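Local coordinates for protein HpuA (Kingella denitrificans ATCC 33394, PDB 5EC6) that binds haemoglobin as an outer-membrane lipoprotein receptor, probably to supply the cell with haem iron, at residues A[19-24]-A[109-114]; A[50-55]-A[70-75]; A[81-86]-A[116-121]; A[138-143]-A[180-185]; A[87-92]-A[103-108]. One frame throughout, in Å; residues are numbered along the deposited sequence.

Contact 1 (A[19-24]-A[109-114]); sequences LRAVDT and PLDSGG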
# COMPACT_ATOMS: atom_id res chain seq x y z
N LEU A 19 -3.81 -14.41 15.96
CA LEU A 19 -3.34 -14.94 14.71
C LEU A 19 -2.05 -15.75 14.89
O LEU A 19 -1.05 -15.25 15.40
CB LEU A 19 -3.10 -13.78 13.73
CG LEU A 19 -2.71 -14.16 12.30
CD1 LEU A 19 -3.81 -14.91 11.58
CD2 LEU A 19 -2.27 -12.93 11.52
N ARG A 20 -2.09 -17.00 14.46
CA ARG A 20 -0.91 -17.84 14.48
C ARG A 20 -0.05 -17.73 13.22
O ARG A 20 -0.57 -17.69 12.09
CB ARG A 20 -1.30 -19.31 14.71
CG ARG A 20 -1.94 -19.54 16.09
CD ARG A 20 -2.31 -21.01 16.34
NE ARG A 20 -3.00 -21.60 15.19
CZ ARG A 20 -4.27 -21.39 14.84
NH1 ARG A 20 -5.09 -20.64 15.57
NH2 ARG A 20 -4.75 -21.98 13.75
N ALA A 21 1.24 -17.79 13.44
CA ALA A 21 2.20 -17.74 12.35
C ALA A 21 2.05 -18.90 11.40
O ALA A 21 1.71 -20.04 11.81
CB ALA A 21 3.59 -17.70 12.87
N VAL A 22 2.35 -18.64 10.14
CA VAL A 22 2.40 -19.71 9.14
C VAL A 22 3.70 -20.49 9.20
O VAL A 22 4.78 -19.92 9.18
CB VAL A 22 2.18 -19.11 7.72
CG1 VAL A 22 2.23 -20.19 6.65
CG2 VAL A 22 0.86 -18.38 7.67
N ASP A 23 3.63 -21.83 9.28
CA ASP A 23 4.88 -22.57 9.32
C ASP A 23 5.33 -22.87 7.92
O ASP A 23 4.98 -23.87 7.29
CB ASP A 23 4.72 -23.87 10.13
CG ASP A 23 5.94 -24.75 10.07
OD1 ASP A 23 7.05 -24.34 9.61
OD2 ASP A 23 5.77 -25.89 10.50
N THR A 24 6.19 -21.98 7.41
CA THR A 24 6.67 -22.10 6.06
C THR A 24 7.64 -23.28 5.86
O THR A 24 7.96 -23.61 4.74
CB THR A 24 7.35 -20.81 5.60
OG1 THR A 24 8.54 -20.63 6.37
CG2 THR A 24 6.41 -19.62 5.80
N PRO A 109 -4.27 -9.25 17.47
CA PRO A 109 -3.17 -9.83 18.23
C PRO A 109 -2.56 -11.06 17.61
O PRO A 109 -3.25 -11.83 16.96
CB PRO A 109 -3.83 -10.20 19.58
CG PRO A 109 -5.21 -10.45 19.21
CD PRO A 109 -5.57 -9.50 18.09
N LEU A 110 -1.26 -11.25 17.81
CA LEU A 110 -0.49 -12.33 17.23
C LEU A 110 -0.02 -13.33 18.29
O LEU A 110 0.16 -12.98 19.45
CB LEU A 110 0.77 -11.81 16.53
CG LEU A 110 0.50 -10.68 15.51
CD1 LEU A 110 1.82 -10.19 14.94
CD2 LEU A 110 -0.45 -11.16 14.41
N ASP A 111 0.26 -14.53 17.84
CA ASP A 111 0.87 -15.56 18.71
C ASP A 111 2.06 -15.09 19.55
O ASP A 111 2.18 -15.50 20.71
CB ASP A 111 1.20 -16.83 17.92
CG ASP A 111 2.11 -16.60 16.71
OD1 ASP A 111 2.50 -15.45 16.45
OD2 ASP A 111 2.42 -17.61 16.05
N SER A 112 2.90 -14.22 18.99
CA SER A 112 4.11 -13.65 19.61
C SER A 112 3.85 -12.60 20.71
O SER A 112 4.81 -12.17 21.41
CB SER A 112 4.94 -12.96 18.53
OG SER A 112 4.14 -11.90 18.03
N GLY A 113 2.62 -12.11 20.76
CA GLY A 113 2.24 -10.96 21.55
C GLY A 113 2.34 -9.64 20.83
O GLY A 113 2.05 -8.57 21.39
N GLY A 114 2.80 -9.71 19.58
CA GLY A 114 2.73 -8.54 18.73
C GLY A 114 1.32 -8.31 18.22
O GLY A 114 0.35 -8.96 18.63

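Contact 2 (A[50-55]-A[70-75]); sequences KPFTIT and EILYQA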
# COMPACT_ATOMS: atom_id res chain seq x y z
N LYS A 50 6.54 -11.50 1.00
CA LYS A 50 7.30 -12.51 0.33
C LYS A 50 6.33 -13.48 -0.38
O LYS A 50 5.26 -13.78 0.16
CB LYS A 50 8.17 -13.28 1.31
CG LYS A 50 9.33 -12.48 1.88
CD LYS A 50 10.34 -13.37 2.55
CE LYS A 50 11.67 -12.65 2.72
NZ LYS A 50 12.53 -13.50 3.60
N PRO A 51 6.68 -13.89 -1.60
CA PRO A 51 5.76 -14.78 -2.38
C PRO A 51 6.02 -16.27 -2.11
O PRO A 51 7.17 -16.70 -1.94
CB PRO A 51 6.14 -14.46 -3.82
CG PRO A 51 7.61 -14.12 -3.76
CD PRO A 51 7.83 -13.46 -2.41
N PHE A 52 4.94 -17.04 -2.13
CA PHE A 52 4.98 -18.48 -1.87
C PHE A 52 4.03 -19.20 -2.83
O PHE A 52 3.08 -18.62 -3.36
CB PHE A 52 4.53 -18.77 -0.43
CG PHE A 52 5.56 -18.43 0.59
CD1 PHE A 52 5.62 -17.13 1.08
CD2 PHE A 52 6.51 -19.35 0.98
CE1 PHE A 52 6.55 -16.79 2.00
CE2 PHE A 52 7.50 -19.00 1.88
CZ PHE A 52 7.50 -17.73 2.39
N THR A 53 4.31 -20.48 -3.01
CA THR A 53 3.36 -21.39 -3.65
C THR A 53 2.89 -22.35 -2.58
O THR A 53 3.69 -22.99 -1.93
CB THR A 53 4.06 -22.12 -4.80
OG1 THR A 53 4.50 -21.16 -5.77
CG2 THR A 53 3.11 -23.09 -5.53
N ILE A 54 1.57 -22.36 -2.34
CA ILE A 54 1.01 -23.01 -1.20
C ILE A 54 -0.01 -24.06 -1.67
O ILE A 54 -0.94 -23.74 -2.43
CB ILE A 54 0.40 -22.01 -0.24
CG1 ILE A 54 1.54 -21.12 0.28
CG2 ILE A 54 -0.32 -22.70 0.89
CD1 ILE A 54 1.16 -20.17 1.36
N THR A 55 0.17 -25.27 -1.15
CA THR A 55 -0.72 -26.40 -1.47
C THR A 55 -1.53 -26.74 -0.24
O THR A 55 -0.99 -26.84 0.89
CB THR A 55 0.11 -27.57 -1.99
OG1 THR A 55 0.83 -27.19 -3.16
CG2 THR A 55 -0.79 -28.75 -2.37
N GLU A 70 0.55 -17.24 -3.25
CA GLU A 70 0.11 -16.40 -2.16
C GLU A 70 1.26 -15.45 -1.81
O GLU A 70 2.41 -15.70 -2.17
CB GLU A 70 -0.29 -17.18 -0.92
CG GLU A 70 -1.49 -18.09 -1.18
CD GLU A 70 -2.05 -18.75 0.06
OE1 GLU A 70 -1.88 -18.24 1.18
OE2 GLU A 70 -2.74 -19.79 -0.12
N ILE A 71 0.92 -14.37 -1.12
CA ILE A 71 1.91 -13.51 -0.46
C ILE A 71 1.69 -13.57 1.03
O ILE A 71 0.56 -13.44 1.48
CB ILE A 71 1.73 -12.03 -0.86
CG1 ILE A 71 1.85 -11.80 -2.37
CG2 ILE A 71 2.72 -11.15 -0.06
CD1 ILE A 71 3.25 -11.87 -2.92
N LEU A 72 2.77 -13.81 1.78
CA LEU A 72 2.76 -13.75 3.23
C LEU A 72 3.58 -12.54 3.68
O LEU A 72 4.49 -12.12 2.96
CB LEU A 72 3.37 -15.02 3.84
CG LEU A 72 2.73 -16.35 3.42
CD1 LEU A 72 3.49 -17.55 4.03
CD2 LEU A 72 1.28 -16.32 3.82
N TYR A 73 3.24 -12.03 4.85
CA TYR A 73 3.99 -10.96 5.50
C TYR A 73 5.00 -11.62 6.43
O TYR A 73 4.60 -12.34 7.34
CB TYR A 73 3.04 -10.00 6.25
CG TYR A 73 3.82 -9.01 7.08
CD1 TYR A 73 4.53 -7.99 6.51
CD2 TYR A 73 3.89 -9.18 8.44
CE1 TYR A 73 5.28 -7.12 7.28
CE2 TYR A 73 4.64 -8.32 9.22
CZ TYR A 73 5.33 -7.30 8.64
OH TYR A 73 6.08 -6.45 9.45
N GLN A 74 6.28 -11.37 6.23
CA GLN A 74 7.32 -11.79 7.22
C GLN A 74 7.63 -10.60 8.17
O GLN A 74 8.12 -9.54 7.73
CB GLN A 74 8.61 -12.26 6.54
CG GLN A 74 9.52 -12.92 7.55
CD GLN A 74 10.85 -13.37 7.00
OE1 GLN A 74 11.38 -12.83 6.05
NE2 GLN A 74 11.37 -14.44 7.59
N ALA A 75 7.34 -10.80 9.44
CA ALA A 75 7.54 -9.76 10.43
C ALA A 75 9.03 -9.61 10.72
O ALA A 75 9.82 -10.47 10.37
CB ALA A 75 6.74 -10.12 11.65
O HOH W 1 -2.98 -21.82 -1.49

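Contact 3 (A[81-86]-A[116-121]); sequences YDFGTY and MIACCT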
# COMPACT_ATOMS: atom_id res chain seq x y z
N TYR A 81 3.00 -14.31 8.45
CA TYR A 81 1.57 -14.14 8.69
C TYR A 81 0.78 -13.98 7.42
O TYR A 81 1.24 -13.35 6.46
CB TYR A 81 1.26 -12.97 9.63
CG TYR A 81 1.90 -13.17 11.00
CD1 TYR A 81 1.27 -13.98 11.97
CD2 TYR A 81 3.17 -12.67 11.28
CE1 TYR A 81 1.90 -14.23 13.18
CE2 TYR A 81 3.80 -12.91 12.51
CZ TYR A 81 3.17 -13.71 13.44
OH TYR A 81 3.80 -13.90 14.64
N ASP A 82 -0.42 -14.56 7.37
CA ASP A 82 -1.24 -14.30 6.20
C ASP A 82 -2.05 -13.03 6.35
O ASP A 82 -2.22 -12.47 7.43
CB ASP A 82 -2.07 -15.53 5.78
CG ASP A 82 -2.73 -16.23 6.93
OD1 ASP A 82 -3.03 -15.57 7.92
OD2 ASP A 82 -2.94 -17.46 6.83
N PHE A 83 -2.50 -12.53 5.21
CA PHE A 83 -3.46 -11.46 5.16
C PHE A 83 -4.84 -12.10 5.20
O PHE A 83 -5.19 -12.88 4.31
CB PHE A 83 -3.28 -10.65 3.89
CG PHE A 83 -1.95 -9.95 3.81
CD1 PHE A 83 -1.70 -8.84 4.61
CD2 PHE A 83 -0.92 -10.41 2.95
CE1 PHE A 83 -0.45 -8.17 4.55
CE2 PHE A 83 0.30 -9.74 2.90
CZ PHE A 83 0.54 -8.64 3.69
N GLY A 84 -5.60 -11.83 6.23
CA GLY A 84 -6.91 -12.48 6.31
C GLY A 84 -7.99 -11.55 6.77
O GLY A 84 -7.90 -10.34 6.64
N THR A 85 -9.01 -12.14 7.39
CA THR A 85 -10.22 -11.39 7.66
C THR A 85 -10.14 -10.49 8.86
O THR A 85 -10.85 -9.51 8.91
CB THR A 85 -11.44 -12.33 7.76
OG1 THR A 85 -11.44 -13.00 9.02
CG2 THR A 85 -11.41 -13.37 6.66
N TYR A 86 -9.30 -10.80 9.85
CA TYR A 86 -9.25 -10.03 11.10
C TYR A 86 -8.07 -9.06 11.27
O TYR A 86 -8.02 -8.31 12.25
CB TYR A 86 -9.20 -10.99 12.29
CG TYR A 86 -10.49 -11.74 12.46
CD1 TYR A 86 -11.61 -11.09 12.94
CD2 TYR A 86 -10.58 -13.07 12.08
CE1 TYR A 86 -12.80 -11.76 13.08
CE2 TYR A 86 -11.78 -13.75 12.21
CZ TYR A 86 -12.88 -13.08 12.71
OH TYR A 86 -14.08 -13.75 12.85
N MET A 116 -0.84 -6.96 14.34
CA MET A 116 -0.73 -6.68 12.89
C MET A 116 -1.97 -6.07 12.32
O MET A 116 -3.10 -6.38 12.68
CB MET A 116 -0.40 -7.97 12.16
CG MET A 116 -0.24 -7.85 10.65
SD MET A 116 0.11 -9.47 9.99
CE MET A 116 0.09 -9.14 8.22
N ILE A 117 -1.78 -5.17 11.35
CA ILE A 117 -2.90 -4.75 10.52
C ILE A 117 -2.39 -4.47 9.09
O ILE A 117 -1.19 -4.15 8.88
CB ILE A 117 -3.52 -3.49 11.10
CG1 ILE A 117 -4.95 -3.28 10.51
CG2 ILE A 117 -2.62 -2.30 10.91
CD1 ILE A 117 -5.87 -2.43 11.31
N ALA A 118 -3.30 -4.63 8.12
CA ALA A 118 -3.05 -4.35 6.71
C ALA A 118 -4.30 -3.77 6.09
O ALA A 118 -5.38 -3.72 6.70
CB ALA A 118 -2.61 -5.60 6.00
N CYS A 119 -4.17 -3.23 4.88
CA CYS A 119 -5.36 -2.65 4.20
C CYS A 119 -6.51 -3.65 4.02
O CYS A 119 -6.28 -4.83 3.70
CB CYS A 119 -5.04 -2.19 2.80
SG CYS A 119 -6.15 -0.85 2.14
N CYS A 120 -7.75 -3.17 4.18
CA CYS A 120 -8.92 -3.98 3.80
C CYS A 120 -9.13 -3.92 2.30
O CYS A 120 -9.88 -3.08 1.79
CB CYS A 120 -10.19 -3.52 4.53
SG CYS A 120 -10.67 -1.79 4.27
N THR A 121 -8.46 -4.80 1.57
CA THR A 121 -8.47 -4.67 0.15
C THR A 121 -9.72 -5.38 -0.43
O THR A 121 -10.14 -5.04 -1.53
CB THR A 121 -7.12 -5.10 -0.50
OG1 THR A 121 -6.92 -6.51 -0.31
CG2 THR A 121 -5.96 -4.29 0.10

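Contact 4 (A[138-143]-A[180-185]); sequences FGAWMS and IGLRVK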
# COMPACT_ATOMS: atom_id res chain seq x y z
N PHE A 138 -0.21 -2.51 2.36
CA PHE A 138 0.48 -1.68 3.36
C PHE A 138 -0.16 -1.89 4.70
O PHE A 138 -1.31 -2.33 4.79
CB PHE A 138 0.56 -0.18 2.94
CG PHE A 138 -0.74 0.57 3.02
CD1 PHE A 138 -1.74 0.43 2.05
CD2 PHE A 138 -0.98 1.44 4.06
CE1 PHE A 138 -2.91 1.14 2.10
CE2 PHE A 138 -2.19 2.12 4.16
CZ PHE A 138 -3.14 1.98 3.18
N GLY A 139 0.60 -1.58 5.74
CA GLY A 139 0.15 -1.86 7.08
C GLY A 139 1.24 -1.65 8.08
O GLY A 139 2.15 -0.83 7.90
N ALA A 140 1.10 -2.35 9.22
CA ALA A 140 2.05 -2.21 10.33
C ALA A 140 2.07 -3.47 11.13
O ALA A 140 1.02 -4.14 11.29
CB ALA A 140 1.67 -1.06 11.25
N TRP A 141 3.25 -3.76 11.69
CA TRP A 141 3.42 -4.79 12.69
C TRP A 141 3.92 -4.12 13.97
O TRP A 141 4.76 -3.21 13.93
CB TRP A 141 4.39 -5.82 12.19
CG TRP A 141 4.82 -6.90 13.18
CD1 TRP A 141 4.26 -8.13 13.35
CD2 TRP A 141 5.98 -6.86 14.05
NE1 TRP A 141 4.97 -8.86 14.30
CE2 TRP A 141 6.05 -8.10 14.72
CE3 TRP A 141 6.93 -5.89 14.33
CZ2 TRP A 141 7.04 -8.39 15.65
CZ3 TRP A 141 7.97 -6.20 15.23
CH2 TRP A 141 8.00 -7.43 15.87
N MET A 142 3.38 -4.57 15.09
CA MET A 142 3.84 -4.11 16.41
C MET A 142 4.46 -5.28 17.15
O MET A 142 3.85 -6.34 17.19
CB MET A 142 2.69 -3.52 17.19
CG MET A 142 3.09 -3.11 18.60
SD MET A 142 1.65 -2.64 19.59
CE MET A 142 1.68 -0.99 18.97
N SER A 143 5.63 -5.06 17.75
CA SER A 143 6.28 -6.11 18.57
C SER A 143 5.58 -6.25 19.94
O SER A 143 4.81 -5.37 20.37
CB SER A 143 7.77 -5.85 18.77
OG SER A 143 7.98 -4.86 19.74
N ILE A 180 -4.22 6.31 1.10
CA ILE A 180 -4.50 6.32 2.54
C ILE A 180 -3.18 6.18 3.29
O ILE A 180 -2.31 5.41 2.91
CB ILE A 180 -5.42 5.15 2.91
CG1 ILE A 180 -6.79 5.27 2.22
CG2 ILE A 180 -5.59 5.05 4.43
CD1 ILE A 180 -7.48 3.94 2.11
N GLY A 181 -3.06 6.98 4.35
CA GLY A 181 -1.95 6.90 5.30
C GLY A 181 -2.36 6.20 6.58
O GLY A 181 -3.54 6.27 6.98
N LEU A 182 -1.39 5.50 7.14
CA LEU A 182 -1.58 4.69 8.35
C LEU A 182 -0.47 5.01 9.34
O LEU A 182 0.73 5.00 9.02
CB LEU A 182 -1.56 3.21 7.99
CG LEU A 182 -1.41 2.25 9.19
CD1 LEU A 182 -2.78 2.19 9.79
CD2 LEU A 182 -0.93 0.86 8.77
N ARG A 183 -0.88 5.25 10.60
CA ARG A 183 0.04 5.32 11.71
C ARG A 183 -0.47 4.35 12.81
O ARG A 183 -1.57 3.79 12.71
CB ARG A 183 0.12 6.76 12.27
CG ARG A 183 0.73 7.85 11.30
CD ARG A 183 0.69 9.21 11.96
NE ARG A 183 1.67 10.20 11.50
CZ ARG A 183 1.46 11.50 11.40
NH1 ARG A 183 0.23 12.07 11.64
NH2 ARG A 183 2.43 12.26 10.91
N VAL A 184 0.36 4.12 13.82
CA VAL A 184 -0.05 3.37 15.02
C VAL A 184 0.03 4.32 16.21
O VAL A 184 1.08 4.91 16.46
CB VAL A 184 0.80 2.12 15.24
CG1 VAL A 184 0.32 1.45 16.54
CG2 VAL A 184 0.68 1.17 14.08
N LYS A 185 -1.10 4.50 16.87
CA LYS A 185 -1.14 5.31 18.09
C LYS A 185 -1.81 4.49 19.17
O LYS A 185 -2.94 4.03 18.99
CB LYS A 185 -1.98 6.56 17.87
CG LYS A 185 -2.37 7.24 19.20
CD LYS A 185 -2.92 8.64 18.98
CE LYS A 185 -4.32 8.60 18.39
NZ LYS A 185 -4.72 9.98 18.08

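Contact 5 (A[87-92]-A[103-108]); sequences NTLIMP and NSHPMQ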
# COMPACT_ATOMS: atom_id res chain seq x y z
N ASN A 87 -7.08 -9.10 10.36
CA ASN A 87 -5.95 -8.17 10.45
C ASN A 87 -6.03 -7.09 9.37
O ASN A 87 -5.02 -6.73 8.77
CB ASN A 87 -4.61 -8.92 10.43
CG ASN A 87 -4.39 -9.79 9.22
OD1 ASN A 87 -5.27 -9.95 8.36
ND2 ASN A 87 -3.18 -10.30 9.10
N THR A 88 -7.23 -6.59 9.14
CA THR A 88 -7.46 -5.50 8.20
C THR A 88 -8.21 -4.35 8.81
O THR A 88 -8.75 -4.45 9.90
CB THR A 88 -8.23 -5.97 6.96
OG1 THR A 88 -9.53 -6.42 7.34
CG2 THR A 88 -7.54 -7.05 6.29
N LEU A 89 -8.21 -3.23 8.11
CA LEU A 89 -8.98 -2.07 8.50
C LEU A 89 -10.46 -2.43 8.55
O LEU A 89 -10.94 -3.29 7.81
CB LEU A 89 -8.78 -0.95 7.47
CG LEU A 89 -7.35 -0.44 7.34
CD1 LEU A 89 -7.31 0.64 6.25
CD2 LEU A 89 -6.81 0.10 8.64
N ILE A 90 -11.18 -1.75 9.41
CA ILE A 90 -12.64 -1.74 9.37
C ILE A 90 -13.13 -1.21 8.02
O ILE A 90 -12.75 -0.11 7.60
CB ILE A 90 -13.22 -0.87 10.49
CG1 ILE A 90 -12.72 -1.31 11.87
CG2 ILE A 90 -14.77 -0.91 10.43
CD1 ILE A 90 -12.94 -0.28 12.97
N MET A 91 -14.02 -1.96 7.40
CA MET A 91 -14.71 -1.50 6.18
C MET A 91 -15.70 -0.36 6.46
O MET A 91 -16.38 -0.37 7.49
CB MET A 91 -15.50 -2.66 5.62
CG MET A 91 -14.72 -3.95 5.54
SD MET A 91 -13.96 -4.03 3.92
CE MET A 91 -15.45 -4.43 3.03
N PRO A 92 -15.84 0.61 5.53
CA PRO A 92 -16.94 1.55 5.71
C PRO A 92 -18.31 0.86 5.65
O PRO A 92 -18.44 -0.15 4.97
CB PRO A 92 -16.78 2.51 4.52
CG PRO A 92 -16.06 1.72 3.51
CD PRO A 92 -15.11 0.86 4.28
N ASN A 103 -11.50 6.34 11.34
CA ASN A 103 -10.13 6.82 11.52
C ASN A 103 -9.29 6.03 12.51
O ASN A 103 -8.10 6.32 12.66
CB ASN A 103 -10.11 8.29 11.89
CG ASN A 103 -10.75 9.17 10.83
OD1 ASN A 103 -10.76 8.86 9.65
ND2 ASN A 103 -11.24 10.30 11.26
N SER A 104 -9.89 5.05 13.20
CA SER A 104 -9.20 4.22 14.19
C SER A 104 -9.68 2.80 14.03
O SER A 104 -10.88 2.57 13.75
CB SER A 104 -9.51 4.72 15.61
OG SER A 104 -8.77 4.01 16.57
N HIS A 105 -8.77 1.84 14.18
CA HIS A 105 -9.01 0.42 13.91
C HIS A 105 -8.24 -0.44 14.89
O HIS A 105 -7.10 -0.14 15.24
CB HIS A 105 -8.63 0.00 12.49
CG HIS A 105 -8.97 1.00 11.45
ND1 HIS A 105 -9.96 0.79 10.53
CD2 HIS A 105 -8.42 2.20 11.14
CE1 HIS A 105 -10.05 1.84 9.73
NE2 HIS A 105 -9.13 2.71 10.09
N PRO A 106 -8.86 -1.51 15.39
CA PRO A 106 -8.10 -2.45 16.21
C PRO A 106 -7.10 -3.28 15.37
O PRO A 106 -7.41 -3.65 14.25
CB PRO A 106 -9.21 -3.37 16.77
CG PRO A 106 -10.25 -3.40 15.72
CD PRO A 106 -10.24 -1.99 15.13
N MET A 107 -5.93 -3.56 15.91
CA MET A 107 -4.97 -4.44 15.28
C MET A 107 -5.19 -5.86 15.79
O MET A 107 -5.62 -6.05 16.95
CB MET A 107 -3.56 -3.99 15.61
CG MET A 107 -3.29 -2.54 15.18
SD MET A 107 -1.61 -1.96 15.52
CE MET A 107 -0.62 -2.87 14.37
N GLN A 108 -4.91 -6.84 14.97
CA GLN A 108 -5.10 -8.22 15.40
C GLN A 108 -3.97 -8.67 16.26
O GLN A 108 -2.80 -8.56 15.90
CB GLN A 108 -5.25 -9.15 14.21
CG GLN A 108 -5.59 -10.60 14.65
CD GLN A 108 -5.90 -11.56 13.53
OE1 GLN A 108 -5.60 -11.33 12.36
NE2 GLN A 108 -6.52 -12.70 13.88
O HOH W 2 -6.84 -12.43 10.12
O HOH W 3 -9.53 -3.35 12.30

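Contact 1 (A[19-24]-A[109-114])
Leu-19 and Leu-110 form an isolated beta bridge at the start of a type I beta turn, Leu-110 to Gly-113, which lies in the loop between strands 104-109 and 115-118. Two backbone hydrogen bonds define the bridge: Leu-19 N donates to Pro-109 O at 2.8 Å, and Asp-111 N donates to Leu-19 O at 2.9 Å. One residue thus bonds to the neighbours on both sides of its counterpart, the pattern of a parallel bridge.

The apolar part is made by the two leucines. They lie side by side and point the same way, with Leu-19 CB and CD2 both 3.8 Å from Leu-110 CD2. CG of Leu-19 stands opposite its own N (chi1 -175°), which lets CD2 reach the ring of Tyr-81 as well.

The side-chain polar part belongs to Asp-111. Its chi1 of 56° places the carboxylate over the other segment, where Ala-21 N donates to OD2 at 2.9 Å, coming from above the carboxylate plane, 59° out of it. OD1 is taken by the hydroxyl of Tyr-81, so the two oxygens tie together the N-terminal segment, the turn and strand 80-81. The CB of Ala-21 also touches OD2. Within the turn, an ST turn overlaps the end, Ser-112 OG accepting from Gly-114 N at 3.0 Å.

Contact 2 (A[50-55]-A[70-75])
Phe-52 and Leu-72 make the tightly packed side of this pairing of strands 50-55 and 70-74. The two side chains cross at about a right angle, and Leu-72 CD1 rests over one ring face, 4.0 Å from the centroid and 27° off the normal, a CH-pi contact. Tyr-80 meets the same ring with its plane nearly perpendicular. Ile-54 CD1 continues the layer, lying 3.6 Å from Glu-70 OE1.

The backbones are in register: Lys-50 with Leu-72 and Phe-52 with Glu-70 are hydrogen-bonded pairs, each closed by two N-H to O bonds, while Pro-51 with Ile-71 between them is non-hydrogen-bonded.

Looser, partly exposed ground lies at the ends and on the other face. There Pro-51 CB comes no nearer to Ile-71 CD1 than 4.0 Å. At one end the extended Lys-50 chain carries NZ to Gln-74 OE1 at 2.8 Å, tilted 30° from the carbonyl plane. At the other, a water donates to Ile-54 O at 3.0 Å. The short segments run at 131° to each other, antiparallel with a marked twist. The alternation marks antiparallel pairing, and 48-57 and 65-74, consecutive in the chain, form a beta hairpin, the inner strands of a four-stranded sheet.

Contact 3 (A[81-86]-A[116-121])
The backbones of 81-86 and 116-121 share no hydrogen bond and stay well apart, the CA atoms of Tyr-81 and Met-116 being 8.9 Å from each other and those of Phe-83 and Ala-118 7.3 Å, so side chains do most of the bridging.

Met-116 has the largest share in it. All three of its torsions are near 180° (chi1 -180°), which stretches the chain straight across. Its SD stops 3.7 Å from Tyr-81 CB and 5.2 Å from the centroid of that ring, a Met-aromatic contact made obliquely, 49° off the ring normal. The methyl beyond it, CE, reaches Phe-83 CE1 at 3.8 Å, and the two side chains cross at about a right angle. Ala-118 completes the set from two residues further along the strand: its CB lies near the plane of the Phe-83 ring, at the edge, 3.6 Å from CD1. One ring therefore receives two methyls on the same CD1-CE1 side.

Around this buried contact, Tyr-73 of strand 65-74 touches both Phe-83 and Met-116, and Gln-137 of strand 136-142 packs on Phe-83 and Ala-118. The contact sits where strand 80-81, at the edge of the four-stranded sheet, meets strand 115-118, which pairs with strands 104-109 and 136-142.

Contact 4 (A[138-143]-A[180-185])
The Phe-138 ring meets segment 180-185 with its CE2-CZ end: Leu-182 CB is at the edge, near the ring plane and 4.0 Å from CE2, while Ile-180 O approaches obliquely, 3.5 Å from the same carbon. The other flat group, the Trp-141 indole, is carried to the opposite side of its strand; there Ser-143 N sits 3.6 Å above one face, near the rim.

Beyond the ring, side chains from the two strands meet in turn. Leu-182 sends CD2 against the bare backbone of Gly-139, 3.4 Å from its CA, a close fit at a residue without a side chain. Ala-140 CB then meets Val-184 CG2 at 3.7 Å. Met-142 runs out extended and bends at its last torsion (chi3 -84°), which brings CE to 3.7 Å from Val-184 CG1.

No hydrogen bond joins the two strands. Their axes come within 7.4 Å and run nearly parallel, 11° apart, a separation filled by side chains. Each strand takes its backbone partners from others, Ala-140 from Ile-117 for example, and on the far side Arg-183 makes a cation-pi contact with Phe-231. Two strands not bonded to each other thus pack face to face through apolar side chains, as layers do in a beta sandwich, consistent with the beta-rich fold of this protein.

Contact 5 (A[87-92]-A[103-108])
Leu-89 and Ile-90, in an irregular loop laid antiparallel beside strand 104-109, close on His-105 of that strand, the touching parts running 152° apart.

The imidazole is held on several sides. Leu-89 CD2 stands almost exactly over the ring centre, 3.5 Å from the centroid and 6° off the normal, a close CH-pi contact. At the edge Ile-90 N donates to His-105 ND1 at 3.0 Å, somewhat bent and tilted 20° out of the ring plane. NE2 is hydrogen-bonded to Thr-191 OG1, so with both ring nitrogens engaged the rotation of the ring is fixed. Ile-90 extends past it and lays CD1 3.6 Å from Ser-104 O and 3.9 Å from Pro-106 CD.

Farther along, Asn-87 CB presses on Gln-108 OE1 at 3.2 Å, with the two amide planes nearly perpendicular. A water donates to Gln-108 OE1 at 2.8 Å, though it has more acceptors within reach than protons. Each amide is engaged outside the pair: Asn-87 with Gly-84 N and Asp-82 O, Gln-108 NE2 with Pro-17 O. Between these ends a second water donates to Thr-88 O at 2.8 Å and to Pro-106 O at 2.9 Å. Asn-87 and Leu-89 exchange backbone hydrogen bonds with Ala-118, whereas side chains and water join the loop to 103-108: a loop packed across two paired strands, 104-109 and 115-118, of an antiparallel sheet.

In the fold
From the N terminus, 19-24 opens the loop that contact 1 closes at 109-114. Contact 2, a local hairpin, is nested inside it, as is contact 5, which is also nested in the loop closed by contact 3. Contacts 1 and 3 cross, their segments alternating. Contact 4 follows all the others in series. Leu-72 packs on Val-22 and Thr-24, linking the hairpin to the N-terminal segment. Contacts 3 and 5, with centres about 9 Å apart, share the loop after strand 80-81, and strand 115-118 pairs with 136-142 to carry the connection to contact 4. Together they tie the four-stranded sheet to the larger strand system.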